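Local coordinates for putative Outer membrane protein (Helicobacter pylori, PDB 6GW5) that probably binds host Lewis-type glycans as the adhesin domain of the outer membrane protein SabA, attaching the bacterium to its host, at residues A[6-9]-A[10-14]; A[15-18]-A[19-23]; A[358-361]-A[362-365]; A[366-369]-A[370-373]. All blocks are in the same frame, centred on the assembly; numbering follows the deposited sequence.

In the fold
All four contacts are local, each a turn or two of helix. Contacts 1 and 2 follow one another on helix 3-32. Contacts 3 and 4 do the same on helix 348-370, and contact 4 runs past its end into the loop. The two helices pack together far from the centre of the chain. Each contact has a buried side and a surface side. In contacts 1 and 2 the buried side is leucine, valine and tyrosine. Contact 3 buries little more than an alanine and a threonine, and its main side-chain pair is tyrosine with lysine. Contact 4 differs most: backbone bonds end the helix there, and Ile369 is its buried apolar side chain.

Contact 1 of 4, residues A[6-9]-A[10-14]; sequences KNLN and EKYEQ
Leu8 and Tyr12 sit one turn apart on helix 3-32, in a region predicted to form a coiled coil, and make the tightly packed side of this contact. The two side chains lie next to each other and point the same way. Leu8 CG rests over one face of the Tyr12 ring, 3.9 Å from the ring centroid, in a CH-pi contact displaced toward the rim. It comes within 3.6 Å of Tyr12 CZ. Tyr12 CG stands opposite its carbonyl carbon (chi1 -78°), which brings the ring back along the helix to lie beside Leu8. Beneath them the helical bond from Tyr12 N to Leu8 O is 2.8 Å long. The phenol end is held from outside, because Tyr12 OH is hydrogen-bonded to Asn375 OD1. Leu409 and Leu413 of helix 403-415 and Ile369 of helix 348-370 also touch Tyr12, so the pair faces a helical bundle.

The other side is looser. Asn7, Glu10 and Lys11 lie toward solvent there, and no side-chain hydrogen bond joins them. The Asn7 amide and the Glu10 carboxylate are turned 63° against each other, with Asn7 OD1 3.9 Å from Glu10 OE1. The Lys11 chain runs out extended past Asn7. Its methylene CD lies 4.0 Å from Asn7 ND2, while Lys11 N is bonded to Asn7 O at 3.0 Å.

Contact 2 of 4, residues A[15-18]-A[19-23]; sequences LSQY and LNQVA
Leu15 to Leu19 is one step of a regular alpha-helix, helix 3-32, within a predicted coiled coil. The backbone gives the main polar contacts. Leu19 N bonds to Leu15 O at 2.9 Å, and the same four-residue step repeats through Asn20 N to Ser16 O, Gln21 N to Gln17 O and Val22 N to Tyr18 O. These four bonds continue the helix without a break.

Apolar contacts gather on the buried side. Leu15 CG and Leu19 CD1 approach to 4.2 Å, an ordinary packing distance. Leu19 CG stands opposite its own carbonyl carbon (chi1 -62°), which leans the side chain back over the preceding turn. Helix 403-415 meets Leu15 and Leu19, through Leu409 and Gln406 respectively. Ile383 of strand 383-384 touches Leu19 and Val22. The Tyr18 ring leaves the contact for helix 348-370, where it packs on Asn361 and Leu365.

Side-chain polar contact is slight and lies toward the surface. Gln17 and Gln21 run side by side in the same direction, with their amide planes 48° apart. Gln21 NE2 is hydrogen-bonded to Glu354 OE2 on helix 348-370, which is consistent with OE1 being the atom turned to Gln17. Gln17 NE2 reaches Gln21 OE1 in a weak but nearly straight hydrogen bond of 3.5 Å (169° at the hydrogen).

Contact 3 of 4, residues A[358-361]-A[362-365]; sequences TYNN and AKNL
Tyr359 and Lys363 are the side chains that meet most fully here, one turn apart on helix 348-370. The lysine chain passes the phenol end of the ring at a slant. Its methylenes do the touching, with Lys363 CD 3.9 Å and CE 3.8 Å from Tyr359 CZ. Lys363 CG stands opposite its backbone N (chi1 179°), beside the carbonyl carbon, and this sends the chain outward from the helix to the level of the phenol. The bend at chi3 places CE by the phenol, and the one at chi4 turns the charged NZ away from the ring.

The next shell is backbone. Lys363 N bonds to Tyr359 O at 2.8 Å and fixes the spacing of the pair. Beside it, Asn364 N bonds to Asn360 O at 2.9 Å. Ala362 N to Thr358 O and Leu365 N to Asn361 O complete the regular alpha-helical set. The methyl of Ala362 leans on the previous turn, CB lying 3.3 Å from Thr358 O. Thr358 OG1 is held by a hydrogen bond to Glu354 O within the helix.

Outside these turns, the Tyr359 ring stacks with Tyr399. Ile383 of strand 383-384 touches Tyr359 and Ala362. Thr358 packs against Val22 and Leu365 against Gln14, so this stretch lies between helix 3-32 and the small two-stranded sheet.

Contact 4 of 4, residues A[366-369]-A[370-373]; sequences SQEI and SKLP
Ser370 OG stands beside its own backbone N (chi1 -73°), which turns the hydroxyl back toward Ser366 O at the C-terminal end of helix 348-370. Lys371 breaks the helical pattern: its psi rises to 10°, and Leu372 then takes an extended backbone. These torsions close the helix and send the chain into the loop before strand 383-384.

Two donors of Ser370 converge on one carbonyl. Both Ser370 N and Ser370 OG lie 3.0 Å from Ser366 O and are modelled as hydrogen bonds, though the place of that oxygen is less sure. Ser366 OG is bonded to Lys363 O, inside the helix. Lys371 N makes the last bond of helical spacing, to Gln367 O at 3.2 Å, and a weak second one to Glu368 O. The Lys371 side chain folds back alongside this turn, its CG 3.5 Å from Gln367 O. Its NZ lies 4.3 Å from Glu368 OE2. The charges are opposite, but this is too far for a salt bridge, and any attraction is probably mild on this exposed side.

Ile369 faces inward and packs on Leu15 of helix 3-32, while Asn375 of the following loop also touches it. Leu372 points back at the final turn, with CG 3.6 Å from Glu368 O. Leu372 N bonds to Ile369 O at 3.0 Å, three residues back, and it approaches that carbonyl from above its plane (51° out of it).

Contact 1 of 4, residues A[6-9]-A[10-14]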
# COMPACT_ATOMS: atom_id res chain seq x y z
N LYS A 6 2.91 8.05 48.16
CA LYS A 6 2.36 7.26 47.05
C LYS A 6 1.06 7.81 46.51
O LYS A 6 0.89 7.88 45.31
CB LYS A 6 2.14 5.78 47.42
CG LYS A 6 3.44 5.00 47.53
CD LYS A 6 3.41 3.67 46.74
CE LYS A 6 4.80 3.29 46.15
NZ LYS A 6 5.24 1.89 46.41
N ASN A 7 0.16 8.22 47.40
CA ASN A 7 -1.11 8.81 46.98
C ASN A 7 -0.89 10.09 46.18
O ASN A 7 -1.49 10.31 45.13
CB ASN A 7 -1.98 9.13 48.18
CG ASN A 7 -3.37 9.57 47.79
OD1 ASN A 7 -4.06 8.88 47.04
ND2 ASN A 7 -3.77 10.74 48.24
N LEU A 8 0.02 10.92 46.68
CA LEU A 8 0.35 12.17 46.04
C LEU A 8 0.97 11.96 44.65
O LEU A 8 0.72 12.74 43.72
CB LEU A 8 1.34 12.94 46.94
CG LEU A 8 1.41 14.46 46.80
CD1 LEU A 8 0.16 15.09 47.39
CD2 LEU A 8 2.64 15.03 47.50
N ASN A 9 1.84 10.96 44.56
CA ASN A 9 2.60 10.69 43.36
C ASN A 9 1.70 10.21 42.24
O ASN A 9 1.96 10.51 41.09
CB ASN A 9 3.68 9.64 43.65
CG ASN A 9 4.43 9.20 42.40
OD1 ASN A 9 5.25 9.93 41.84
ND2 ASN A 9 4.14 7.99 41.95
N GLU A 10 0.65 9.49 42.57
CA GLU A 10 -0.21 8.99 41.51
C GLU A 10 -1.31 10.02 41.17
O GLU A 10 -1.80 10.03 40.05
CB GLU A 10 -0.71 7.54 41.68
CG GLU A 10 -1.07 7.02 43.08
CD GLU A 10 -2.47 7.42 43.51
OE1 GLU A 10 -3.21 6.57 44.06
OE2 GLU A 10 -2.86 8.58 43.27
N LYS A 11 -1.68 10.85 42.15
CA LYS A 11 -2.54 11.98 41.86
C LYS A 11 -1.78 12.96 40.97
O LYS A 11 -2.35 13.51 40.00
CB LYS A 11 -3.05 12.61 43.16
CG LYS A 11 -4.06 11.70 43.81
CD LYS A 11 -4.97 12.35 44.83
CE LYS A 11 -6.23 11.44 44.91
NZ LYS A 11 -7.36 11.92 45.75
N TYR A 12 -0.50 13.15 41.26
CA TYR A 12 0.30 14.05 40.44
C TYR A 12 0.39 13.51 39.03
O TYR A 12 0.21 14.25 38.08
CB TYR A 12 1.71 14.28 41.01
CG TYR A 12 1.85 15.25 42.19
CD1 TYR A 12 0.79 16.02 42.66
CD2 TYR A 12 3.09 15.39 42.83
CE1 TYR A 12 0.94 16.88 43.74
CE2 TYR A 12 3.25 16.25 43.92
CZ TYR A 12 2.18 17.01 44.37
OH TYR A 12 2.33 17.86 45.45
N GLU A 13 0.68 12.22 38.91
CA GLU A 13 0.89 11.64 37.60
C GLU A 13 -0.40 11.68 36.79
O GLU A 13 -0.39 11.84 35.59
CB GLU A 13 1.48 10.23 37.72
CG GLU A 13 2.29 9.83 36.50
CD GLU A 13 2.50 8.33 36.30
OE1 GLU A 13 3.65 8.02 35.96
OE2 GLU A 13 1.57 7.47 36.46
N GLN A 14 -1.52 11.62 37.49
CA GLN A 14 -2.80 11.64 36.83
C GLN A 14 -3.20 13.04 36.35
O GLN A 14 -3.80 13.20 35.30
CB GLN A 14 -3.89 11.10 37.75
CG GLN A 14 -4.67 9.97 37.13
CD GLN A 14 -5.87 10.43 36.39
OE1 GLN A 14 -6.70 11.07 36.99
NE2 GLN A 14 -5.98 10.13 35.11

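Contact 2 of 4, residues A[15-18]-A[19-23]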
# COMPACT_ATOMS: atom_id res chain seq x y z
N LEU A 15 -2.90 14.05 37.16
CA LEU A 15 -3.19 15.41 36.77
C LEU A 15 -2.35 15.78 35.54
O LEU A 15 -2.81 16.41 34.59
CB LEU A 15 -2.92 16.36 37.93
CG LEU A 15 -3.00 17.86 37.61
CD1 LEU A 15 -4.39 18.26 37.15
CD2 LEU A 15 -2.61 18.68 38.83
N SER A 16 -1.09 15.39 35.60
CA SER A 16 -0.14 15.61 34.54
C SER A 16 -0.62 14.97 33.27
O SER A 16 -0.49 15.55 32.21
CB SER A 16 1.20 15.02 34.92
OG SER A 16 2.12 15.23 33.89
N GLN A 17 -1.18 13.78 33.39
CA GLN A 17 -1.71 13.15 32.22
C GLN A 17 -2.92 13.92 31.72
O GLN A 17 -3.01 14.17 30.53
CB GLN A 17 -1.81 11.61 32.31
CG GLN A 17 -3.19 10.97 32.11
CD GLN A 17 -3.88 11.20 30.76
OE1 GLN A 17 -5.03 11.61 30.79
NE2 GLN A 17 -3.23 10.96 29.62
N TYR A 18 -3.82 14.37 32.59
CA TYR A 18 -5.00 15.13 32.10
C TYR A 18 -4.54 16.37 31.32
O TYR A 18 -5.18 16.77 30.33
CB TYR A 18 -5.94 15.57 33.23
CG TYR A 18 -6.76 14.49 33.93
CD1 TYR A 18 -7.38 13.44 33.23
CD2 TYR A 18 -7.00 14.57 35.32
CE1 TYR A 18 -8.15 12.49 33.88
CE2 TYR A 18 -7.78 13.65 35.98
CZ TYR A 18 -8.35 12.60 35.26
OH TYR A 18 -9.10 11.66 35.93
N LEU A 19 -3.48 17.00 31.80
CA LEU A 19 -2.98 18.22 31.19
C LEU A 19 -2.36 17.93 29.83
O LEU A 19 -2.43 18.74 28.94
CB LEU A 19 -1.96 18.90 32.09
CG LEU A 19 -2.51 19.34 33.45
CD1 LEU A 19 -1.41 19.94 34.31
CD2 LEU A 19 -3.67 20.33 33.34
N ASN A 20 -1.72 16.80 29.67
CA ASN A 20 -1.15 16.48 28.38
C ASN A 20 -2.24 16.23 27.41
O ASN A 20 -2.12 16.57 26.25
CB ASN A 20 -0.25 15.26 28.47
CG ASN A 20 1.14 15.62 28.97
OD1 ASN A 20 1.40 15.56 30.13
ND2 ASN A 20 2.00 16.02 28.09
N GLN A 21 -3.30 15.60 27.92
CA GLN A 21 -4.47 15.22 27.15
C GLN A 21 -5.17 16.50 26.66
O GLN A 21 -5.52 16.62 25.50
CB GLN A 21 -5.40 14.37 28.07
CG GLN A 21 -6.54 13.65 27.39
CD GLN A 21 -6.13 12.39 26.62
OE1 GLN A 21 -5.03 11.82 26.80
NE2 GLN A 21 -7.02 11.93 25.78
N VAL A 22 -5.36 17.45 27.54
CA VAL A 22 -6.01 18.65 27.12
C VAL A 22 -5.21 19.33 26.02
O VAL A 22 -5.79 19.76 25.02
CB VAL A 22 -6.22 19.57 28.31
CG1 VAL A 22 -6.60 20.98 27.84
CG2 VAL A 22 -7.29 18.97 29.22
N ALA A 23 -3.89 19.43 26.20
CA ALA A 23 -3.02 20.06 25.18
C ALA A 23 -3.14 19.39 23.80
O ALA A 23 -3.14 20.08 22.75
CB ALA A 23 -1.57 20.02 25.63

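Contact 3 of 4, residues A[358-361]-A[362-365]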
# COMPACT_ATOMS: atom_id res chain seq x y z
N THR A 358 -12.28 15.99 30.53
CA THR A 358 -10.92 16.01 30.98
C THR A 358 -10.55 17.29 31.75
O THR A 358 -9.78 17.25 32.68
CB THR A 358 -9.97 15.76 29.81
OG1 THR A 358 -10.31 14.51 29.21
CG2 THR A 358 -8.52 15.70 30.27
N TYR A 359 -11.13 18.42 31.37
CA TYR A 359 -10.88 19.64 32.07
C TYR A 359 -11.47 19.56 33.44
O TYR A 359 -10.83 19.92 34.42
CB TYR A 359 -11.49 20.80 31.31
CG TYR A 359 -11.74 22.05 32.14
CD1 TYR A 359 -10.71 22.75 32.72
CD2 TYR A 359 -13.04 22.53 32.30
CE1 TYR A 359 -10.96 23.90 33.48
CE2 TYR A 359 -13.31 23.68 33.02
CZ TYR A 359 -12.26 24.36 33.61
OH TYR A 359 -12.51 25.52 34.31
N ASN A 360 -12.75 19.17 33.48
CA ASN A 360 -13.46 19.01 34.73
C ASN A 360 -12.76 18.06 35.67
O ASN A 360 -12.49 18.40 36.82
CB ASN A 360 -14.90 18.66 34.47
CG ASN A 360 -15.72 19.89 34.16
OD1 ASN A 360 -15.90 20.79 34.98
ND2 ASN A 360 -16.18 19.97 32.97
N ASN A 361 -12.32 16.92 35.14
CA ASN A 361 -11.52 15.99 35.92
C ASN A 361 -10.27 16.62 36.46
O ASN A 361 -9.93 16.42 37.61
CB ASN A 361 -11.16 14.70 35.15
CG ASN A 361 -12.38 13.81 34.93
OD1 ASN A 361 -13.32 13.76 35.73
ND2 ASN A 361 -12.37 13.12 33.84
N ALA A 362 -9.61 17.40 35.61
CA ALA A 362 -8.37 18.03 36.02
C ALA A 362 -8.61 19.08 37.09
O ALA A 362 -7.83 19.19 38.02
CB ALA A 362 -7.66 18.62 34.84
N LYS A 363 -9.72 19.81 36.97
CA LYS A 363 -10.06 20.91 37.89
C LYS A 363 -10.40 20.35 39.29
O LYS A 363 -9.88 20.82 40.29
CB LYS A 363 -11.23 21.67 37.27
CG LYS A 363 -11.87 22.88 38.00
CD LYS A 363 -13.16 23.29 37.27
CE LYS A 363 -13.51 24.78 37.18
NZ LYS A 363 -14.06 25.33 38.45
N ASN A 364 -11.21 19.29 39.32
CA ASN A 364 -11.59 18.60 40.55
C ASN A 364 -10.42 17.91 41.21
O ASN A 364 -10.24 18.00 42.41
CB ASN A 364 -12.67 17.56 40.29
CG ASN A 364 -13.98 18.18 39.86
OD1 ASN A 364 -14.34 19.29 40.28
ND2 ASN A 364 -14.72 17.47 39.00
N LEU A 365 -9.59 17.27 40.41
CA LEU A 365 -8.39 16.63 40.93
C LEU A 365 -7.41 17.67 41.53
O LEU A 365 -6.85 17.45 42.61
CB LEU A 365 -7.70 15.80 39.83
CG LEU A 365 -6.45 15.03 40.23
CD1 LEU A 365 -6.72 14.21 41.48
CD2 LEU A 365 -6.00 14.13 39.11

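Contact 4 of 4, residues A[366-369]-A[370-373]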
# COMPACT_ATOMS: atom_id res chain seq x y z
N SER A 366 -7.22 18.79 40.86
CA SER A 366 -6.34 19.84 41.42
C SER A 366 -6.87 20.40 42.77
O SER A 366 -6.09 20.85 43.59
CB SER A 366 -6.13 21.00 40.41
OG SER A 366 -7.16 21.95 40.50
N GLN A 367 -8.18 20.37 42.96
CA GLN A 367 -8.78 20.83 44.18
C GLN A 367 -8.60 19.81 45.26
O GLN A 367 -8.29 20.17 46.40
CB GLN A 367 -10.26 21.11 43.98
CG GLN A 367 -10.45 22.42 43.25
CD GLN A 367 -11.87 22.65 42.75
OE1 GLN A 367 -12.10 23.54 41.95
NE2 GLN A 367 -12.81 21.84 43.21
N GLU A 368 -8.78 18.53 44.91
CA GLU A 368 -8.51 17.47 45.87
C GLU A 368 -7.06 17.51 46.30
O GLU A 368 -6.78 17.38 47.47
CB GLU A 368 -8.90 16.08 45.37
CG GLU A 368 -10.41 15.87 45.11
CD GLU A 368 -11.40 16.27 46.23
OE1 GLU A 368 -11.18 16.02 47.43
OE2 GLU A 368 -12.48 16.82 45.89
N ILE A 369 -6.16 17.77 45.38
CA ILE A 369 -4.74 17.91 45.71
C ILE A 369 -4.50 19.07 46.67
O ILE A 369 -3.79 18.92 47.66
CB ILE A 369 -3.88 18.07 44.45
CG1 ILE A 369 -3.81 16.73 43.71
CG2 ILE A 369 -2.48 18.54 44.80
CD1 ILE A 369 -3.19 16.79 42.32
N SER A 370 -5.10 20.22 46.39
CA SER A 370 -4.90 21.43 47.18
C SER A 370 -5.25 21.21 48.64
O SER A 370 -4.57 21.73 49.52
CB SER A 370 -5.72 22.60 46.61
OG SER A 370 -5.13 23.07 45.40
N LYS A 371 -6.29 20.40 48.88
CA LYS A 371 -6.77 20.09 50.24
C LYS A 371 -5.93 19.05 51.01
O LYS A 371 -6.35 18.59 52.08
CB LYS A 371 -8.22 19.60 50.18
CG LYS A 371 -9.24 20.63 49.72
CD LYS A 371 -10.61 19.92 49.60
CE LYS A 371 -11.81 20.79 49.20
NZ LYS A 371 -12.21 20.69 47.75
N LEU A 372 -4.76 18.68 50.50
CA LEU A 372 -3.87 17.76 51.19
C LEU A 372 -2.81 18.59 51.88
O LEU A 372 -2.13 19.38 51.22
CB LEU A 372 -3.28 16.80 50.18
CG LEU A 372 -4.39 15.87 49.63
CD1 LEU A 372 -3.98 14.90 48.51
CD2 LEU A 372 -5.11 15.11 50.75
N PRO A 373 -2.71 18.45 53.22
CA PRO A 373 -1.71 19.27 53.94
C PRO A 373 -0.27 19.01 53.48
O PRO A 373 0.52 19.94 53.38
CB PRO A 373 -1.90 18.90 55.42
CG PRO A 373 -2.82 17.72 55.46
CD PRO A 373 -3.39 17.48 54.10